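PDB 1H12: endo-1,4-beta-xylanase from Pseudoalteromonas haloplanktis, which hydrolyses internal beta-1,4 linkages in xylan as a cold-adapted member of glycosyl hydrolase family 8, and may also act on related beta-glucans. Local coordinates for residues E78-G83 with W100-A105; W124-K127 with F133-K136; E139-D144 with N181-N186. All blocks are in the same frame, centred on the assembly; numbering follows the deposited sequence.

The three contacts follow one another along the chain, each closing before the next opens. Interaction 1 packs helix 77-89 on helix 93-107, consecutive helices of the (alpha/alpha)6 barrel typical of family 8. Interaction 2, centred about 12 Å from it, is a hairpin at the outer end of the antiparallel sheet, where Leu126 and Val134 pack against Phe102 and so tie the sheet to helix 93-107. Interaction 3, centred about 16 Å from interaction 1 and 19 Å from interaction 2, joins the approach to helix 143-160 to the end of helix 168-182. Residues 139-144 connect the hairpin region to the helices: Gly140 adjoins Trp124, and the carboxylates of Glu78 and Asp144 lie together, each bridged to Arg284.

Interaction 1 of 3, residues E78-G83 with W100-A105; sequences EGQSWG and WRFAKA
Gln80 reaches from helix 77-89 to Phe102 and Ala103 of helix 93-107, and its side chain makes nearly the whole contact. The backbones approach most closely at Gln80 and Ala103, whose CA atoms are 7.4 Å apart, and only 115 Å² is buried in total, so this is a small packing contact between two consecutive helices of the (alpha/alpha)6 barrel characteristic of family 8.

Van der Waals packing does the joining; no hydrogen bond crosses. Gln80 leaves its helix with CG opposite the backbone N (chi1 -165°) and then bends at chi2, which lays the amide beside the base of Phe102. Gln80 CD comes within 4.1 Å of Phe102 CD1. The two side chains cross at about a right angle, with the amide plane 43° from the ring plane, an oblique meeting and not a stack. Lower on the same side chain, Gln80 CG lies 4.3 Å from the methyl carbon Ala103 CB.

Within 78-83, Ser81 OG donates to Glu78 O at 2.9 Å, tilted 25° from the carbonyl plane, and the same oxygen also accepts from Trp82 N.

All three touching residues are buried. Gln80 also lies on Tyr63 and Ile64 of strand 58-66, and Phe102 on Ala61 and Tyr63 of that strand, while Ser81 and Ala103 both touch Phe149 of helix 143-160.

Interaction 2 of 3, residues W124-K127 with F133-K136; sequences WKLK and FVYK
Leu126 and Lys127 pair with Lys136 and Tyr135 in an antiparallel beta hairpin, whose second strand, 134-136, closes one edge of the five-stranded sheet.

Backbone bonding fixes the register. Lys127 and Tyr135 form a hydrogen-bonded pair: Lys127 N donates to Tyr135 O at 3.0 Å, and Tyr135 N returns the bond to Lys127 O at 2.9 Å. Leu126 and Lys136 are the adjacent non-hydrogen-bonded pair, their CA atoms 4.4 Å apart. Weaker CA-H...O contacts supplement these bonds, one from Leu126 CA to Tyr135 O and another from Val134 CA to Lys127 O.

Apolar packing forms on the face carrying Leu126 and Lys136. The two branches of Leu126 divide the work: CD2 meets Val134 CG2 at 3.6 Å, whereas CD1 lies against Lys136 CG at 3.8 Å, the side chains of Leu126 and Lys136 running side by side in the same direction. Leu126 also touches Tyr106 of helix 93-107, and Lys136 NZ bonds to the carbonyl oxygen of that tyrosine. Replacing Leu126 by an alanine removes both methyls, which would probably cost Val134 CG2 and Lys136 CG this partner and open a gap toward Tyr106.

On the other face, Lys127 extends beside the Tyr135 ring before its NZ bonds to Glu71 O. Tyr135 CG sits between the backbone N and the carbonyl carbon (chi1 72°), a torsion that turns the ring alongside Lys127 of the other strand and sets Tyr135 CE1 3.7 Å from Lys127 CB.

Interaction 3 of 3, residues E139-D144 with N181-N186; sequences EGPAPD and NKLMEN
Leu183 points its forked side chain at two prolines, Pro141 and Pro143, and these three residues make up the contact between the segments. Its position is a transition in the chain: Leu183 is the first residue after helix 168-182 to leave helical backbone angles. The prolines, for their part, lie where the chain leads into helix 143-160, so the contact joins the entry of one helix to the exit of the next in the helical fold.

The close side of the contact is divided between the two methyls. Leu183 CD2 meets Pro141 CG at 3.8 Å and is 4.1 Å from Pro143 CG, so it touches both pyrrolidine rings. Leu183 CD1 lies against Pro143 CB at 4.0 Å. Both prolines cross the leucine at a slant. Placing Leu183 CG opposite the carbonyl carbon (chi1 -51°) aims the side chain at the rings; chi2 then sets CD1 anti to CA, and CD2 is the branch that reaches Pro141. Leu183 and Pro143 are buried, and both Leu183 and Pro141 also touch Glu146 of helix 143-160.

Away from this patch the segments diverge, and Pro141 is already partly exposed. The backbones stay well separated, with the CA atoms of Pro143 and Leu183 6.5 Å apart at the nearest pairing. Asn181 and Asn186 lie at the surface, while Lys182 turns its NZ to the carbonyl oxygen of Ala116 and Met184 packs on helix 219-243.

No hydrogen bond or salt bridge spans the two segments. The 126 Å² they bury is apolar carbon-to-carbon contact; the cyclic prolines probably restrict the surface they offer, and nothing directional ties one segment to the other.

Interaction 1 of 3, residues E78-G83 with W100-A105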
ATOM      1  N   GLU A  78       1.826  -1.740   8.307  1.00  6.87           N
ATOM      2  CA  GLU A  78       1.880  -1.324   6.919  1.00  7.27           C
ATOM      3  C   GLU A  78       3.310  -1.392   6.397  1.00  6.59           C
ATOM      4  O   GLU A  78       3.607  -2.057   5.414  1.00  7.17           O
ATOM      5  CB  GLU A  78       1.262   0.052   6.748  1.00  7.67           C
ATOM      6  CG  GLU A  78      -0.260  -0.022   6.713  1.00  8.16           C
ATOM      7  CD  GLU A  78      -0.962   1.338   6.776  1.00  8.14           C
ATOM      8  OE1 GLU A  78      -0.294   2.367   6.995  1.00  9.56           O
ATOM      9  OE2 GLU A  78      -2.221   1.376   6.611  1.00  7.84           O
ATOM     10  N   GLY A  79       4.223  -0.719   7.089  1.00  7.09           N
ATOM     11  CA  GLY A  79       5.598  -0.702   6.600  1.00  7.28           C
ATOM     12  C   GLY A  79       6.228  -2.075   6.532  1.00  6.56           C
ATOM     13  O   GLY A  79       6.982  -2.380   5.613  1.00  7.13           O
ATOM     14  N   GLN A  80       5.937  -2.910   7.533  1.00  6.63           N
ATOM     15  CA  GLN A  80       6.460  -4.279   7.597  1.00  6.37           C
ATOM     16  C   GLN A  80       6.004  -5.070   6.366  1.00  6.41           C
ATOM     17  O   GLN A  80       6.801  -5.744   5.700  1.00  7.06           O
ATOM     18  CB  GLN A  80       6.022  -4.934   8.877  1.00  7.43           C
ATOM     19  CG  GLN A  80       6.792  -6.212   9.240  1.00  8.09           C
ATOM     20  CD  GLN A  80       8.171  -5.863   9.893  1.00 29.89           C
ATOM     21  OE1 GLN A  80       8.847  -6.933  10.236  1.00 10.53           O
ATOM     22  NE2 GLN A  80       8.533  -4.749   9.971  1.00 49.77           N
ATOM     23  N   SER A  81       4.688  -5.003   6.087  1.00  6.44           N
ATOM     24  CA  SER A  81       4.104  -5.744   5.001  1.00  6.70           C
ATOM     25  C   SER A  81       4.538  -5.231   3.637  1.00  6.73           C
ATOM     26  O   SER A  81       4.740  -6.016   2.695  1.00  7.14           O
ATOM     27  CB  SER A  81       2.577  -5.727   5.151  1.00  7.20           C
ATOM     28  OG  SER A  81       2.012  -4.463   4.816  1.00  8.27           O
ATOM     29  N   TRP A  82       4.722  -3.932   3.511  1.00  6.71           N
ATOM     30  CA  TRP A  82       5.240  -3.322   2.301  1.00  7.09           C
ATOM     31  C   TRP A  82       6.662  -3.772   2.063  1.00  7.17           C
ATOM     32  O   TRP A  82       7.054  -4.084   0.915  1.00  7.74           O
ATOM     33  CB  TRP A  82       5.130  -1.803   2.347  1.00  6.99           C
ATOM     34  CG  TRP A  82       3.743  -1.270   2.397  1.00  7.03           C
ATOM     35  CD1 TRP A  82       2.611  -1.879   1.952  1.00  7.81           C
ATOM     36  CD2 TRP A  82       3.325  -0.014   2.939  1.00  7.19           C
ATOM     37  NE1 TRP A  82       1.523  -1.066   2.183  1.00  8.61           N
ATOM     38  CE2 TRP A  82       1.925   0.070   2.779  1.00  7.94           C
ATOM     39  CE3 TRP A  82       3.976   1.037   3.591  1.00  8.21           C
ATOM     40  CZ2 TRP A  82       1.184   1.151   3.221  1.00  8.95           C
ATOM     41  CZ3 TRP A  82       3.248   2.106   4.037  1.00  9.62           C
ATOM     42  CH2 TRP A  82       1.867   2.165   3.831  1.00 10.13           C
ATOM     43  N   GLY A  83       7.466  -3.834   3.122  1.00  6.93           N
ATOM     44  CA  GLY A  83       8.840  -4.306   2.985  1.00  7.27           C
ATOM     45  C   GLY A  83       8.923  -5.753   2.538  1.00  6.92           C
ATOM     46  O   GLY A  83       9.750  -6.102   1.705  1.00  7.44           O
ATOM     47  N   TRP A 100       9.184 -11.285   8.139  1.00  7.14           N
ATOM     48  CA  TRP A 100       8.020 -12.107   8.467  1.00  7.02           C
ATOM     49  C   TRP A 100       8.179 -12.743   9.858  1.00  7.42           C
ATOM     50  O   TRP A 100       7.234 -12.798  10.637  1.00  7.77           O
ATOM     51  CB  TRP A 100       7.756 -13.155   7.379  1.00  7.25           C
ATOM     52  CG  TRP A 100       6.607 -14.045   7.654  1.00  7.33           C
ATOM     53  CD1 TRP A 100       6.631 -15.392   7.641  1.00  8.34           C
ATOM     54  CD2 TRP A 100       5.271 -13.677   8.073  1.00  7.33           C
ATOM     55  NE1 TRP A 100       5.416 -15.900   8.018  1.00  8.76           N
ATOM     56  CE2 TRP A 100       4.566 -14.857   8.283  1.00  7.98           C
ATOM     57  CE3 TRP A 100       4.582 -12.464   8.289  1.00  7.66           C
ATOM     58  CZ2 TRP A 100       3.260 -14.859   8.781  1.00  9.02           C
ATOM     59  CZ3 TRP A 100       3.300 -12.475   8.746  1.00  8.33           C
ATOM     60  CH2 TRP A 100       2.634 -13.664   9.009  1.00  9.22           C
ATOM     61  N   ARG A 101       9.420 -13.150  10.195  1.00  7.54           N
ATOM     62  CA  ARG A 101       9.640 -13.710  11.499  1.00  7.82           C
ATOM     63  C   ARG A 101       9.253 -12.724  12.585  1.00  7.65           C
ATOM     64  O   ARG A 101       8.654 -13.076  13.618  1.00  8.28           O
ATOM     65  CB  ARG A 101      11.113 -14.117  11.653  1.00  8.25           C
ATOM     66  CG  ARG A 101      11.381 -15.072  12.818  1.00  8.98           C
ATOM     67  CD  ARG A 101      12.870 -15.347  13.072  1.00  9.18           C
ATOM     68  NE  ARG A 101      13.514 -15.778  11.841  1.00  9.15           N
ATOM     69  CZ  ARG A 101      14.297 -15.033  11.062  1.00  8.89           C
ATOM     70  NH1 ARG A 101      14.825 -13.894  11.487  1.00  9.98           N
ATOM     71  NH2 ARG A 101      14.596 -15.471   9.834  1.00 10.36           N
ATOM     72  N   PHE A 102       9.629 -11.453  12.389  1.00  7.53           N
ATOM     73  CA  PHE A 102       9.281 -10.403  13.345  1.00  7.49           C
ATOM     74  C   PHE A 102       7.791 -10.222  13.456  1.00  7.09           C
ATOM     75  O   PHE A 102       7.221 -10.095  14.545  1.00  8.12           O
ATOM     76  CB  PHE A 102       9.930  -9.097  12.892  1.00  7.62           C
ATOM     77  CG  PHE A 102       9.716  -7.941  13.842  1.00  7.60           C
ATOM     78  CD1 PHE A 102       8.540  -7.177  13.812  1.00  7.94           C
ATOM     79  CD2 PHE A 102      10.689  -7.625  14.769  1.00  8.55           C
ATOM     80  CE1 PHE A 102       8.356  -6.171  14.705  1.00  8.91           C
ATOM     81  CE2 PHE A 102      10.478  -6.582  15.665  1.00  9.10           C
ATOM     82  CZ  PHE A 102       9.317  -5.877  15.629  1.00  9.16           C
ATOM     83  N   ALA A 103       7.117 -10.162  12.326  1.00  7.61           N
ATOM     84  CA  ALA A 103       5.667  -9.914  12.316  1.00  7.56           C
ATOM     85  C   ALA A 103       4.948 -11.038  13.070  1.00  7.85           C
ATOM     86  O   ALA A 103       4.094 -10.764  13.930  1.00  8.20           O
ATOM     87  CB  ALA A 103       5.156  -9.825  10.885  1.00  8.18           C
ATOM     88  N   LYS A 104       5.255 -12.276  12.723  1.00  8.18           N
ATOM     89  CA  LYS A 104       4.564 -13.384  13.298  1.00  9.41           C
ATOM     90  C   LYS A 104       4.813 -13.509  14.802  1.00  9.68           C
ATOM     91  O   LYS A 104       3.917 -13.866  15.559  1.00 11.08           O
ATOM     92  CB  LYS A 104       4.901 -14.661  12.500  1.00 12.31           C
ATOM     93  CG  LYS A 104       4.105 -15.849  12.768  1.00 15.87           C
ATOM     94  CD  LYS A 104       4.503 -17.019  11.738  1.00 17.38           C
ATOM     95  CE  LYS A 104       3.696 -18.211  12.028  1.00 22.39           C
ATOM     96  NZ  LYS A 104       4.166 -19.263  11.170  1.00 20.78           N
ATOM     97  N   ALA A 105       6.023 -13.178  15.237  1.00  9.22           N
ATOM     98  CA  ALA A 105       6.378 -13.293  16.643  1.00  9.21           C
ATOM     99  C   ALA A 105       5.844 -12.128  17.473  1.00  9.21           C
ATOM    100  O   ALA A 105       5.409 -12.344  18.605  1.00 11.05           O
ATOM    101  CB  ALA A 105       7.886 -13.341  16.823  1.00 10.91           C
TER

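Interaction 2 of 3, residues W124-K127 with F133-K136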
ATOM      1  N   TRP A 124      -1.017  -2.746  15.114  1.00  7.98           N
ATOM      2  CA  TRP A 124      -0.517  -1.796  14.136  1.00  7.55           C
ATOM      3  C   TRP A 124       0.693  -1.019  14.580  1.00  7.72           C
ATOM      4  O   TRP A 124       1.439  -0.542  13.741  1.00  8.43           O
ATOM      5  CB  TRP A 124      -1.602  -0.875  13.610  1.00  8.48           C
ATOM      6  CG  TRP A 124      -1.884   0.333  14.445  1.00  9.94           C
ATOM      7  CD1 TRP A 124      -2.727   0.445  15.502  1.00 11.47           C
ATOM      8  CD2 TRP A 124      -1.331   1.653  14.240  1.00 10.10           C
ATOM      9  NE1 TRP A 124      -2.754   1.747  15.937  1.00 12.72           N
ATOM     10  CE2 TRP A 124      -1.907   2.500  15.164  1.00 11.45           C
ATOM     11  CE3 TRP A 124      -0.427   2.183  13.334  1.00 12.69           C
ATOM     12  CZ2 TRP A 124      -1.630   3.874  15.203  1.00 14.08           C
ATOM     13  CZ3 TRP A 124      -0.129   3.497  13.365  1.00 16.36           C
ATOM     14  CH2 TRP A 124      -0.745   4.352  14.293  1.00 15.96           C
ATOM     15  N   LYS A 125       0.850  -0.848  15.897  1.00  7.83           N
ATOM     16  CA  LYS A 125       1.922  -0.020  16.438  1.00  8.30           C
ATOM     17  C   LYS A 125       2.644  -0.692  17.589  1.00  7.97           C
ATOM     18  O   LYS A 125       2.038  -0.962  18.642  1.00  8.82           O
ATOM     19  CB  LYS A 125       1.398   1.332  16.901  1.00  9.42           C
ATOM     20  CG  LYS A 125       2.471   2.308  17.251  1.00 11.74           C
ATOM     21  CD  LYS A 125       1.959   3.617  17.888  1.00 16.48           C
ATOM     22  CE  LYS A 125       1.401   4.489  16.899  1.00 20.56           C
ATOM     23  NZ  LYS A 125       1.066   5.828  17.710  1.00 25.31           N
ATOM     24  N   LEU A 126       3.909  -0.978  17.356  1.00  7.91           N
ATOM     25  CA  LEU A 126       4.855  -1.488  18.344  1.00  8.21           C
ATOM     26  C   LEU A 126       5.898  -0.408  18.595  1.00  8.11           C
ATOM     27  O   LEU A 126       6.127   0.462  17.766  1.00  8.72           O
ATOM     28  CB  LEU A 126       5.540  -2.749  17.844  1.00  8.89           C
ATOM     29  CG  LEU A 126       4.843  -4.108  18.073  1.00 10.22           C
ATOM     30  CD1 LEU A 126       3.460  -4.211  17.687  1.00 10.12           C
ATOM     31  CD2 LEU A 126       5.684  -5.153  17.374  1.00 12.03           C
ATOM     32  N   LYS A 127       6.573  -0.503  19.729  1.00  9.44           N
ATOM     33  CA  LYS A 127       7.745   0.309  20.003  1.00  8.87           C
ATOM     34  C   LYS A 127       8.746  -0.534  20.746  1.00  8.67           C
ATOM     35  O   LYS A 127       8.395  -1.575  21.291  1.00  9.61           O
ATOM     36  CB  LYS A 127       7.406   1.570  20.841  1.00 10.77           C
ATOM     37  CG  LYS A 127       6.846   2.765  20.120  1.00 13.39           C
ATOM     38  CD  LYS A 127       6.594   3.912  21.051  1.00 15.64           C
ATOM     39  CE  LYS A 127       6.066   5.114  20.247  1.00 20.44           C
ATOM     40  NZ  LYS A 127       5.907   6.383  21.059  1.00 24.30           N
ATOM     41  N   PHE A 133      13.371  -3.468  24.488  1.00  7.58           N
ATOM     42  CA  PHE A 133      12.581  -4.631  24.155  1.00  7.63           C
ATOM     43  C   PHE A 133      11.236  -4.225  23.521  1.00  8.25           C
ATOM     44  O   PHE A 133      10.618  -3.233  23.920  1.00  8.81           O
ATOM     45  CB  PHE A 133      12.311  -5.484  25.399  1.00  8.67           C
ATOM     46  CG  PHE A 133      13.559  -6.099  25.982  1.00  8.22           C
ATOM     47  CD1 PHE A 133      14.120  -7.213  25.418  1.00  8.92           C
ATOM     48  CD2 PHE A 133      14.164  -5.567  27.109  1.00  8.30           C
ATOM     49  CE1 PHE A 133      15.241  -7.801  25.943  1.00  9.42           C
ATOM     50  CE2 PHE A 133      15.290  -6.143  27.638  1.00  9.38           C
ATOM     51  CZ  PHE A 133      15.832  -7.250  27.059  1.00  9.93           C
ATOM     52  N   VAL A 134      10.776  -5.015  22.567  1.00  8.12           N
ATOM     53  CA  VAL A 134       9.582  -4.693  21.828  1.00  8.43           C
ATOM     54  C   VAL A 134       8.314  -4.902  22.642  1.00  8.59           C
ATOM     55  O   VAL A 134       8.214  -5.829  23.452  1.00  9.47           O
ATOM     56  CB  VAL A 134       9.551  -5.501  20.530  1.00  9.57           C
ATOM     57  CG1 VAL A 134       9.353  -6.984  20.717  1.00 11.17           C
ATOM     58  CG2 VAL A 134       8.601  -4.919  19.529  1.00 12.71           C
ATOM     59  N   TYR A 135       7.324  -4.030  22.420  1.00  8.63           N
ATOM     60  CA  TYR A 135       6.010  -4.186  23.038  1.00  9.54           C
ATOM     61  C   TYR A 135       4.985  -3.539  22.156  1.00  9.22           C
ATOM     62  O   TYR A 135       5.276  -2.713  21.286  1.00  9.26           O
ATOM     63  CB  TYR A 135       5.966  -3.576  24.469  1.00 10.89           C
ATOM     64  CG  TYR A 135       5.986  -2.075  24.490  1.00 10.31           C
ATOM     65  CD1 TYR A 135       7.167  -1.371  24.270  1.00 11.22           C
ATOM     66  CD2 TYR A 135       4.826  -1.334  24.662  1.00 12.04           C
ATOM     67  CE1 TYR A 135       7.174   0.025  24.237  1.00 11.59           C
ATOM     68  CE2 TYR A 135       4.824   0.026  24.675  1.00 11.90           C
ATOM     69  CZ  TYR A 135       5.997   0.730  24.467  1.00 12.32           C
ATOM     70  OH  TYR A 135       6.012   2.119  24.409  1.00 14.48           O
ATOM     71  N   LYS A 136       3.753  -3.965  22.342  1.00  9.55           N
ATOM     72  CA  LYS A 136       2.618  -3.433  21.575  1.00  9.58           C
ATOM     73  C   LYS A 136       2.069  -2.178  22.227  1.00 10.35           C
ATOM     74  O   LYS A 136       1.686  -2.155  23.408  1.00 11.90           O
ATOM     75  CB  LYS A 136       1.489  -4.469  21.507  1.00 10.13           C
ATOM     76  CG  LYS A 136       1.906  -5.761  20.811  1.00 10.08           C
ATOM     77  CD  LYS A 136       0.813  -6.789  20.723  1.00 10.14           C
ATOM     78  CE  LYS A 136       1.189  -8.012  19.898  1.00 11.79           C
ATOM     79  NZ  LYS A 136       2.229  -8.833  20.623  1.00 13.72           N
TER

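Interaction 3 of 3, residues E139-D144 with N181-N186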
ATOM      1  N   GLU A 139      -2.872  -2.601  20.055  1.00 10.42           N
ATOM      2  CA  GLU A 139      -3.177  -3.928  19.558  1.00 10.22           C
ATOM      3  C   GLU A 139      -4.154  -3.931  18.386  1.00 10.43           C
ATOM      4  O   GLU A 139      -4.278  -4.946  17.712  1.00 11.03           O
ATOM      5  CB  GLU A 139      -3.780  -4.779  20.632  1.00 11.72           C
ATOM      6  CG  GLU A 139      -2.852  -5.083  21.809  1.00 13.02           C
ATOM      7  CD  GLU A 139      -3.572  -5.867  22.921  1.00 14.10           C
ATOM      8  OE1 GLU A 139      -4.759  -5.611  23.137  1.00 17.72           O
ATOM      9  OE2 GLU A 139      -3.007  -6.720  23.550  1.00 16.95           O
ATOM     10  N   GLY A 140      -4.835  -2.845  18.135  1.00  9.90           N
ATOM     11  CA  GLY A 140      -5.756  -2.806  17.024  1.00 10.41           C
ATOM     12  C   GLY A 140      -4.992  -2.883  15.683  1.00  9.12           C
ATOM     13  O   GLY A 140      -3.835  -2.468  15.601  1.00 10.15           O
ATOM     14  N   PRO A 141      -5.629  -3.400  14.652  1.00  8.56           N
ATOM     15  CA  PRO A 141      -4.983  -3.568  13.354  1.00  8.50           C
ATOM     16  C   PRO A 141      -5.052  -2.328  12.477  1.00  7.90           C
ATOM     17  O   PRO A 141      -5.853  -1.424  12.693  1.00  9.62           O
ATOM     18  CB  PRO A 141      -5.784  -4.699  12.728  1.00  8.92           C
ATOM     19  CG  PRO A 141      -7.210  -4.442  13.225  1.00  9.82           C
ATOM     20  CD  PRO A 141      -7.022  -3.955  14.653  1.00  9.31           C
ATOM     21  N   ALA A 142      -4.215  -2.332  11.446  1.00  7.90           N
ATOM     22  CA  ALA A 142      -4.320  -1.443  10.282  1.00  7.70           C
ATOM     23  C   ALA A 142      -4.540  -2.421   9.111  1.00  7.40           C
ATOM     24  O   ALA A 142      -3.559  -2.954   8.596  1.00  7.62           O
ATOM     25  CB  ALA A 142      -3.101  -0.606  10.071  1.00  8.39           C
ATOM     26  N   PRO A 143      -5.804  -2.713   8.763  1.00  6.96           N
ATOM     27  CA  PRO A 143      -6.071  -3.912   7.938  1.00  7.59           C
ATOM     28  C   PRO A 143      -5.415  -4.046   6.598  1.00  7.10           C
ATOM     29  O   PRO A 143      -5.321  -5.166   6.103  1.00  7.35           O
ATOM     30  CB  PRO A 143      -7.577  -3.924   7.860  1.00  8.37           C
ATOM     31  CG  PRO A 143      -8.012  -3.378   9.217  1.00  8.79           C
ATOM     32  CD  PRO A 143      -7.028  -2.254   9.452  1.00  7.90           C
ATOM     33  N   ASP A 144      -4.968  -2.958   5.942  1.00  6.90           N
ATOM     34  CA  ASP A 144      -4.177  -3.161   4.751  1.00  6.89           C
ATOM     35  C   ASP A 144      -2.828  -3.806   4.998  1.00  6.86           C
ATOM     36  O   ASP A 144      -2.256  -4.373   4.073  1.00  7.14           O
ATOM     37  CB  ASP A 144      -4.068  -1.909   3.897  1.00  7.14           C
ATOM     38  CG  ASP A 144      -3.303  -0.749   4.508  1.00  7.26           C
ATOM     39  OD1 ASP A 144      -3.294  -0.663   5.781  1.00  7.45           O
ATOM     40  OD2 ASP A 144      -2.755   0.069   3.748  1.00  8.37           O
ATOM     41  N   ASN A 181     -12.508 -13.226   8.631  1.00  9.14           N
ATOM     42  CA  ASN A 181     -13.233 -13.397   9.877  1.00 10.62           C
ATOM     43  C   ASN A 181     -13.185 -12.209  10.808  1.00 10.14           C
ATOM     44  O   ASN A 181     -14.081 -12.091  11.667  1.00 12.26           O
ATOM     45  CB  ASN A 181     -12.676 -14.604  10.624  1.00 12.38           C
ATOM     46  CG  ASN A 181     -12.958 -15.887   9.952  1.00 16.19           C
ATOM     47  OD1 ASN A 181     -13.916 -16.034   9.263  1.00 21.27           O
ATOM     48  ND2 ASN A 181     -12.078 -16.884  10.232  1.00 20.61           N
ATOM     49  N   LYS A 182     -12.173 -11.376  10.706  1.00  8.97           N
ATOM     50  CA  LYS A 182     -11.965 -10.284  11.618  1.00  9.77           C
ATOM     51  C   LYS A 182     -11.981  -8.905  11.007  1.00  9.25           C
ATOM     52  O   LYS A 182     -12.196  -7.924  11.728  1.00 10.50           O
ATOM     53  CB  LYS A 182     -10.592 -10.449  12.341  1.00 10.10           C
ATOM     54  CG  LYS A 182     -10.393 -11.777  13.028  1.00 11.03           C
ATOM     55  CD  LYS A 182     -11.329 -12.101  14.182  1.00 11.74           C
ATOM     56  CE  LYS A 182     -11.027 -13.437  14.797  1.00 12.91           C
ATOM     57  NZ  LYS A 182     -11.985 -13.761  15.883  1.00 15.09           N
ATOM     58  N   LEU A 183     -11.689  -8.792   9.709  1.00  8.51           N
ATOM     59  CA  LEU A 183     -11.370  -7.502   9.100  1.00  8.60           C
ATOM     60  C   LEU A 183     -12.267  -7.129   7.937  1.00  7.95           C
ATOM     61  O   LEU A 183     -11.936  -6.215   7.194  1.00  8.62           O
ATOM     62  CB  LEU A 183      -9.897  -7.415   8.690  1.00  8.60           C
ATOM     63  CG  LEU A 183      -8.869  -7.799   9.778  1.00  8.59           C
ATOM     64  CD1 LEU A 183      -7.489  -7.727   9.211  1.00  9.91           C
ATOM     65  CD2 LEU A 183      -9.020  -6.906  10.981  1.00 10.28           C
ATOM     66  N   MET A 184     -13.413  -7.786   7.796  1.00  8.65           N
ATOM     67  CA  MET A 184     -14.347  -7.562   6.707  1.00  8.86           C
ATOM     68  C   MET A 184     -15.741  -7.251   7.253  1.00  9.49           C
ATOM     69  O   MET A 184     -16.179  -7.804   8.270  1.00 11.40           O
ATOM     70  CB  MET A 184     -14.443  -8.770   5.763  1.00  9.42           C
ATOM     71  CG  MET A 184     -13.237  -8.984   4.902  1.00  9.14           C
ATOM     72  SD  MET A 184     -13.370  -7.771   3.508  1.00 12.21           S
ATOM     73  CE  MET A 184     -11.923  -8.112   2.570  1.00 13.79           C
ATOM     74  N   GLU A 185     -16.457  -6.398   6.565  1.00  9.32           N
ATOM     75  CA  GLU A 185     -17.907  -6.221   6.779  1.00  9.72           C
ATOM     76  C   GLU A 185     -18.561  -6.300   5.418  1.00 10.22           C
ATOM     77  O   GLU A 185     -18.309  -5.506   4.533  1.00 10.63           O
ATOM     78  CB  GLU A 185     -18.272  -4.908   7.423  1.00 10.59           C
ATOM     79  CG  GLU A 185     -19.768  -4.874   7.762  1.00 12.43           C
ATOM     80  CD  GLU A 185     -20.278  -3.611   8.340  1.00 13.84           C
ATOM     81  OE1 GLU A 185     -19.596  -2.638   8.543  1.00 13.25           O
ATOM     82  OE2 GLU A 185     -21.504  -3.571   8.631  1.00 22.08           O
ATOM     83  N   ASN A 186     -19.463  -7.266   5.245  1.00 13.17           N
ATOM     84  CA  ASN A 186     -20.169  -7.384   3.958  1.00 15.58           C
ATOM     85  C   ASN A 186     -19.184  -7.407   2.787  1.00 13.17           C
ATOM     86  O   ASN A 186     -19.430  -6.759   1.767  1.00 14.35           O
ATOM     87  CB  ASN A 186     -21.208  -6.204   3.768  1.00 18.10           C
ATOM     88  CG  ASN A 186     -22.262  -6.058   4.931  1.00 23.59           C
ATOM     89  OD1 ASN A 186     -22.595  -7.067   5.607  1.00 27.34           O
ATOM     90  ND2 ASN A 186     -22.707  -4.754   5.217  1.00 27.93           N
TER